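Side-chain contacts in protein phosphotransferase ChpT (Brucella abortus, PDB 4QPK), which relays phosphoryl groups as a homodimeric histidine phosphotransferase in a phosphorelay controlling growth, division and survival of the bacterium inside host cells: residues Gln119-Glu124 against Leu149-Leu154; Glu129-Thr134 against Ile156-Ile161. One frame throughout, in Å; residues are numbered along the deposited sequence.

Interaction 1 (Gln119-Glu124 against Leu149-Leu154); sequences QNVATE and LLLNML. With NA (sodium ion), chain E.
In the helical turn that sets Ala122 against Leu151 and Leu154, the carbonyl oxygen Gln119 O is gripped twice. Thr123 N bonds to it in the usual helical way, and Thr123 OG1 reaches it at 2.8 Å from the opposite face of the carbonyl plane, tilted 34° out of it. This double hold ties down the hydroxyl of Thr123, whose CB bond points away from helix 144-160. The contact itself is wholly apolar and rests on methyl groups. Ala122 CB takes two leucine methyls from neighbouring turns of the facing helix: Leu154 CD1 at 3.6 Å and Leu151 CD2 at 4.1 Å. These two methyls touch each other as well, with Leu151 CD2 3.8 Å from Leu154 CD1. The fork of Leu151 serves both neighbours, because its second branch, CD1, lies alongside Val121 CG2 at 4.3 Å. Ile101 of helix 78-102 touches both Val121 and Leu151, and Phe133 of strand 132-136 packs on Ala122. Two residues beyond Ala122, Glu124 meets the sodium ion through Glu124 O and Glu124 OE2, each 3.0 Å from the metal. Its CG stands anti to the backbone N and the chain then bends at chi2 (61°), which brings the carboxylate round to the same ion as its own carbonyl. Asn128 belongs to the same metal site, while Glu124 OE1 forms a salt bridge with Arg90. The helix segments run almost parallel, 12° apart, with their axes 11.2 Å from each other at closest approach, so they meet mainly through side-chain ends. Such paired helices belong to the α/β sandwich of the C-terminal domain, which resembles the catalytic and ATP-binding domain of histidine kinases but lacks regions needed for ATP binding.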
loop_
_atom_site.group_PDB
_atom_site.type_symbol
_atom_site.label_atom_id
_atom_site.label_comp_id
_atom_site.label_asym_id
_atom_site.label_seq_id
_atom_site.Cartn_x
_atom_site.Cartn_y
_atom_site.Cartn_z
ATOM N N GLN B 119 15.671 11.673 -1.855
ATOM C CA GLN B 119 16.259 11.926 -3.168
ATOM C C GLN B 119 16.461 10.613 -3.924
ATOM O O GLN B 119 16.179 10.525 -5.127
ATOM C CB GLN B 119 17.588 12.697 -3.045
ATOM C CG GLN B 119 18.230 12.961 -4.398
ATOM C CD GLN B 119 19.497 13.780 -4.312
ATOM O OE1 GLN B 119 19.961 14.109 -3.224
ATOM N NE2 GLN B 119 20.073 14.104 -5.469
ATOM N N ASN B 120 16.936 9.584 -3.232
ATOM C CA ASN B 120 17.158 8.306 -3.913
ATOM C C ASN B 120 15.871 7.709 -4.482
ATOM O O ASN B 120 15.840 7.317 -5.652
ATOM C CB ASN B 120 17.821 7.306 -2.972
ATOM C CG ASN B 120 19.289 7.623 -2.725
ATOM O OD1 ASN B 120 19.920 8.337 -3.500
ATOM N ND2 ASN B 120 19.839 7.076 -1.653
ATOM N N VAL B 121 14.809 7.635 -3.678
ATOM C CA VAL B 121 13.607 6.974 -4.184
ATOM C C VAL B 121 12.929 7.866 -5.218
ATOM O O VAL B 121 12.315 7.365 -6.155
ATOM C CB VAL B 121 12.599 6.573 -3.049
ATOM C CG1 VAL B 121 13.273 5.619 -2.058
ATOM C CG2 VAL B 121 12.000 7.803 -2.321
ATOM N N ALA B 122 13.049 9.182 -5.080
ATOM C CA ALA B 122 12.445 10.057 -6.095
ATOM C C ALA B 122 13.174 9.932 -7.441
ATOM O O ALA B 122 12.551 9.896 -8.501
ATOM C CB ALA B 122 12.448 11.504 -5.629
ATOM N N THR B 123 14.500 9.892 -7.394
ATOM C CA THR B 123 15.281 9.813 -8.628
ATOM C C THR B 123 14.981 8.514 -9.385
ATOM O O THR B 123 14.788 8.518 -10.602
ATOM C CB THR B 123 16.782 9.940 -8.320
ATOM O OG1 THR B 123 17.000 11.207 -7.690
ATOM C CG2 THR B 123 17.616 9.861 -9.609
ATOM N N GLU B 124 14.908 7.407 -8.658
ATOM C CA GLU B 124 14.609 6.123 -9.283
ATOM C C GLU B 124 13.160 6.096 -9.808
ATOM O O GLU B 124 12.876 5.538 -10.880
ATOM C CB GLU B 124 14.856 4.989 -8.274
ATOM C CG GLU B 124 14.597 3.568 -8.756
ATOM C CD GLU B 124 15.460 3.155 -9.937
ATOM O OE1 GLU B 124 16.502 3.812 -10.205
ATOM O OE2 GLU B 124 15.118 2.125 -10.564
ATOM N N LEU B 149 5.560 15.434 2.739
ATOM C CA LEU B 149 4.969 16.528 1.972
ATOM C C LEU B 149 5.794 16.782 0.697
ATOM O O LEU B 149 5.243 16.870 -0.396
ATOM C CB LEU B 149 4.879 17.803 2.820
ATOM C CG LEU B 149 4.561 19.077 2.027
ATOM C CD1 LEU B 149 3.176 18.989 1.405
ATOM C CD2 LEU B 149 4.673 20.299 2.956
ATOM N N LEU B 150 7.114 16.871 0.855
ATOM C CA LEU B 150 8.014 17.085 -0.272
ATOM C C LEU B 150 7.785 16.051 -1.385
ATOM O O LEU B 150 7.582 16.413 -2.546
ATOM C CB LEU B 150 9.476 17.064 0.214
ATOM C CG LEU B 150 10.611 17.043 -0.823
ATOM C CD1 LEU B 150 10.566 18.251 -1.729
ATOM C CD2 LEU B 150 11.956 16.940 -0.111
ATOM N N LEU B 151 7.801 14.766 -1.041
ATOM C CA LEU B 151 7.629 13.730 -2.053
ATOM C C LEU B 151 6.241 13.796 -2.694
ATOM O O LEU B 151 6.091 13.547 -3.885
ATOM C CB LEU B 151 7.872 12.338 -1.458
ATOM C CG LEU B 151 9.320 12.047 -1.069
ATOM C CD1 LEU B 151 9.397 10.656 -0.437
ATOM C CD2 LEU B 151 10.238 12.110 -2.281
ATOM N N ASN B 152 5.219 14.129 -1.910
ATOM C CA ASN B 152 3.884 14.241 -2.480
ATOM C C ASN B 152 3.743 15.455 -3.404
ATOM O O ASN B 152 2.986 15.416 -4.367
ATOM C CB ASN B 152 2.834 14.282 -1.376
ATOM C CG ASN B 152 2.435 12.881 -0.929
ATOM O OD1 ASN B 152 1.535 12.270 -1.510
ATOM N ND2 ASN B 152 3.132 12.355 0.064
ATOM N N MET B 153 4.485 16.514 -3.119
ATOM C CA MET B 153 4.532 17.660 -4.013
ATOM C C MET B 153 5.161 17.280 -5.363
ATOM O O MET B 153 4.823 17.867 -6.380
ATOM C CB MET B 153 5.311 18.813 -3.361
ATOM C CG MET B 153 4.543 19.479 -2.245
ATOM S SD MET B 153 5.468 20.763 -1.388
ATOM C CE MET B 153 5.541 22.085 -2.596
ATOM N N LEU B 154 6.078 16.306 -5.380
ATOM C CA LEU B 154 6.627 15.840 -6.658
ATOM C C LEU B 154 5.535 15.226 -7.514
ATOM O O LEU B 154 5.526 15.370 -8.735
ATOM C CB LEU B 154 7.722 14.795 -6.444
ATOM C CG LEU B 154 8.848 15.153 -5.493
ATOM C CD1 LEU B 154 9.931 14.068 -5.557
ATOM C CD2 LEU B 154 9.388 16.527 -5.819
HETATM NA NA NA E . 12.917 2.968 -12.374
#

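Interaction 2 (Glu129-Thr134 against Ile156-Ile161); sequences EKPEFT and IGNGAI
Glu129 sets CG anti to its carbonyl carbon and the chain bends at chi2, curling the carboxylate toward the helix; Asn158 holds CG anti to its backbone N (chi1 -167°), which carries its amide out to meet it. They join the loop entering edge strand 132-136 of the mixed sheet to the last part of helix 144-160, within the α/β sandwich of the histidine-kinase-like C-terminal domain. Asn158 ND2 donates to Glu129 OE1 over 2.8 Å, with an N-H...O angle of 150°. The carboxylate and amide planes stand at a right angle, and the donor approaches OE1 from above the carboxylate, 56° out of its plane, while OE1 in turn lies slightly tilted out of the amide plane. The other carboxylate oxygen, Glu129 OE2, forms a salt bridge with Arg95, so helix 78-102 and helix 144-160 share one acidic group. With ND2 engaged, the opposite end of the amide turns to Pro131: Asn158 OD1 lies 3.2 Å from Pro131 CD and 3.3 Å from Pro131 CG, against the ring carbons. The two side chains cross nearly perpendicularly; Phe126 of helix 115-126 touches both, and Pro131 also rests on Leu167 of the adjacent strand, just before the chain settles into the sheet. Ile161 supplies the apolar contact across the two segments. Its CG1 lies between the backbone N and the carbonyl carbon, and although the CB bond does not point at the loop, the end of this branch closes on the proline ring, with Ile161 CD1 3.7 Å from Pro131 CB.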
loop_
_atom_site.group_PDB
_atom_site.type_symbol
_atom_site.label_atom_id
_atom_site.label_comp_id
_atom_site.label_asym_id
_atom_site.label_seq_id
_atom_site.Cartn_x
_atom_site.Cartn_y
_atom_site.Cartn_z
ATOM N N GLU B 129 9.112 7.990 -15.218
ATOM C CA GLU B 129 8.143 9.032 -15.530
ATOM C C GLU B 129 8.668 9.888 -16.684
ATOM O O GLU B 129 9.849 9.824 -17.025
ATOM C CB GLU B 129 7.840 9.904 -14.312
ATOM C CG GLU B 129 7.148 9.157 -13.180
ATOM C CD GLU B 129 5.718 8.751 -13.517
ATOM O OE1 GLU B 129 4.997 9.536 -14.167
ATOM O OE2 GLU B 129 5.307 7.644 -13.104
ATOM N N LYS B 130 7.778 10.678 -17.276
ATOM C CA LYS B 130 8.119 11.495 -18.439
ATOM C C LYS B 130 9.134 12.607 -18.163
ATOM O O LYS B 130 10.079 12.771 -18.926
ATOM C CB LYS B 130 6.858 12.129 -19.032
ATOM C CG LYS B 130 5.891 11.164 -19.697
ATOM C CD LYS B 130 4.614 11.908 -20.074
ATOM C CE LYS B 130 3.764 11.123 -21.050
ATOM N NZ LYS B 130 2.512 11.861 -21.369
ATOM N N PRO B 131 8.941 13.394 -17.089
ATOM C CA PRO B 131 9.819 14.569 -17.043
ATOM C C PRO B 131 11.293 14.278 -16.765
ATOM O O PRO B 131 11.636 13.285 -16.121
ATOM C CB PRO B 131 9.228 15.401 -15.896
ATOM C CG PRO B 131 8.505 14.439 -15.054
ATOM C CD PRO B 131 7.969 13.388 -15.979
ATOM N N GLU B 132 12.157 15.160 -17.259
ATOM C CA GLU B 132 13.553 15.157 -16.855
ATOM C C GLU B 132 13.584 15.648 -15.420
ATOM O O GLU B 132 13.029 16.700 -15.115
ATOM C CB GLU B 132 14.405 16.058 -17.762
ATOM N N PHE B 133 14.251 14.902 -14.550
ATOM C CA PHE B 133 14.162 15.142 -13.116
ATOM C C PHE B 133 15.493 15.601 -12.530
ATOM O O PHE B 133 16.522 14.969 -12.763
ATOM C CB PHE B 133 13.693 13.857 -12.411
ATOM C CG PHE B 133 13.529 13.997 -10.920
ATOM C CD1 PHE B 133 12.450 14.682 -10.386
ATOM C CD2 PHE B 133 14.445 13.425 -10.050
ATOM C CE1 PHE B 133 12.298 14.818 -9.016
ATOM C CE2 PHE B 133 14.295 13.536 -8.675
ATOM C CZ PHE B 133 13.222 14.240 -8.151
ATOM N N THR B 134 15.467 16.695 -11.770
ATOM C CA THR B 134 16.653 17.166 -11.055
ATOM C C THR B 134 16.336 17.514 -9.603
ATOM O O THR B 134 15.227 17.928 -9.269
ATOM C CB THR B 134 17.295 18.418 -11.720
ATOM O OG1 THR B 134 16.320 19.463 -11.832
ATOM C CG2 THR B 134 17.838 18.095 -13.095
ATOM N N ILE B 156 2.310 15.960 -7.415
ATOM C CA ILE B 156 1.482 17.067 -7.896
ATOM C C ILE B 156 2.158 17.738 -9.095
ATOM O O ILE B 156 1.533 17.985 -10.126
ATOM C CB ILE B 156 1.233 18.121 -6.798
ATOM C CG1 ILE B 156 0.439 17.519 -5.641
ATOM C CG2 ILE B 156 0.492 19.342 -7.372
ATOM C CD1 ILE B 156 -0.910 17.003 -6.058
ATOM N N GLY B 157 3.451 17.993 -8.960
ATOM C CA GLY B 157 4.224 18.581 -10.035
ATOM C C GLY B 157 4.172 17.743 -11.299
ATOM O O GLY B 157 3.942 18.261 -12.392
ATOM N N ASN B 158 4.373 16.438 -11.144
ATOM C CA ASN B 158 4.324 15.521 -12.278
ATOM C C ASN B 158 2.967 15.607 -12.974
ATOM O O ASN B 158 2.882 15.587 -14.205
ATOM C CB ASN B 158 4.597 14.088 -11.811
ATOM C CG ASN B 158 4.867 13.135 -12.966
ATOM O OD1 ASN B 158 5.556 13.478 -13.924
ATOM N ND2 ASN B 158 4.315 11.933 -12.878
ATOM N N GLY B 159 1.910 15.720 -12.174
ATOM C CA GLY B 159 0.562 15.849 -12.703
ATOM C C GLY B 159 0.338 17.139 -13.473
ATOM O O GLY B 159 -0.558 17.225 -14.316
ATOM N N ALA B 160 1.155 18.148 -13.190
ATOM C CA ALA B 160 0.985 19.474 -13.796
ATOM C C ALA B 160 1.587 19.553 -15.203
ATOM O O ALA B 160 1.304 20.498 -15.951
ATOM C CB ALA B 160 1.596 20.551 -12.898
ATOM N N ILE B 161 2.418 18.575 -15.558
ATOM C CA ILE B 161 2.996 18.516 -16.907
ATOM C C ILE B 161 2.713 17.149 -17.544
ATOM O O ILE B 161 3.613 16.329 -17.708
ATOM C CB ILE B 161 4.521 18.795 -16.903
ATOM C CG1 ILE B 161 5.218 18.085 -15.738
ATOM C CG2 ILE B 161 4.793 20.303 -16.827
ATOM C CD1 ILE B 161 6.740 18.129 -15.838
#

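Overall arrangement
Both interactions use helix 144-160, interaction 1 in its middle and interaction 2 near its C-terminal end, about 11 Å apart between centres. Their other partners are helix 115-126 and the loop that leads from it into strand 132-136, so consecutive parts of the chain pack on the same helix. Interaction 1 is buried and relies on aliphatic methyls alone, its sodium ion lying off to one side. Interaction 2 is only partly buried and mixes a hydrogen bond with proline and isoleucine packing. Phe133 joins them, its ring meeting Ala122, Thr123 and Leu154. In each, a glutamate of the first segment pairs with an arginine of helix 78-102.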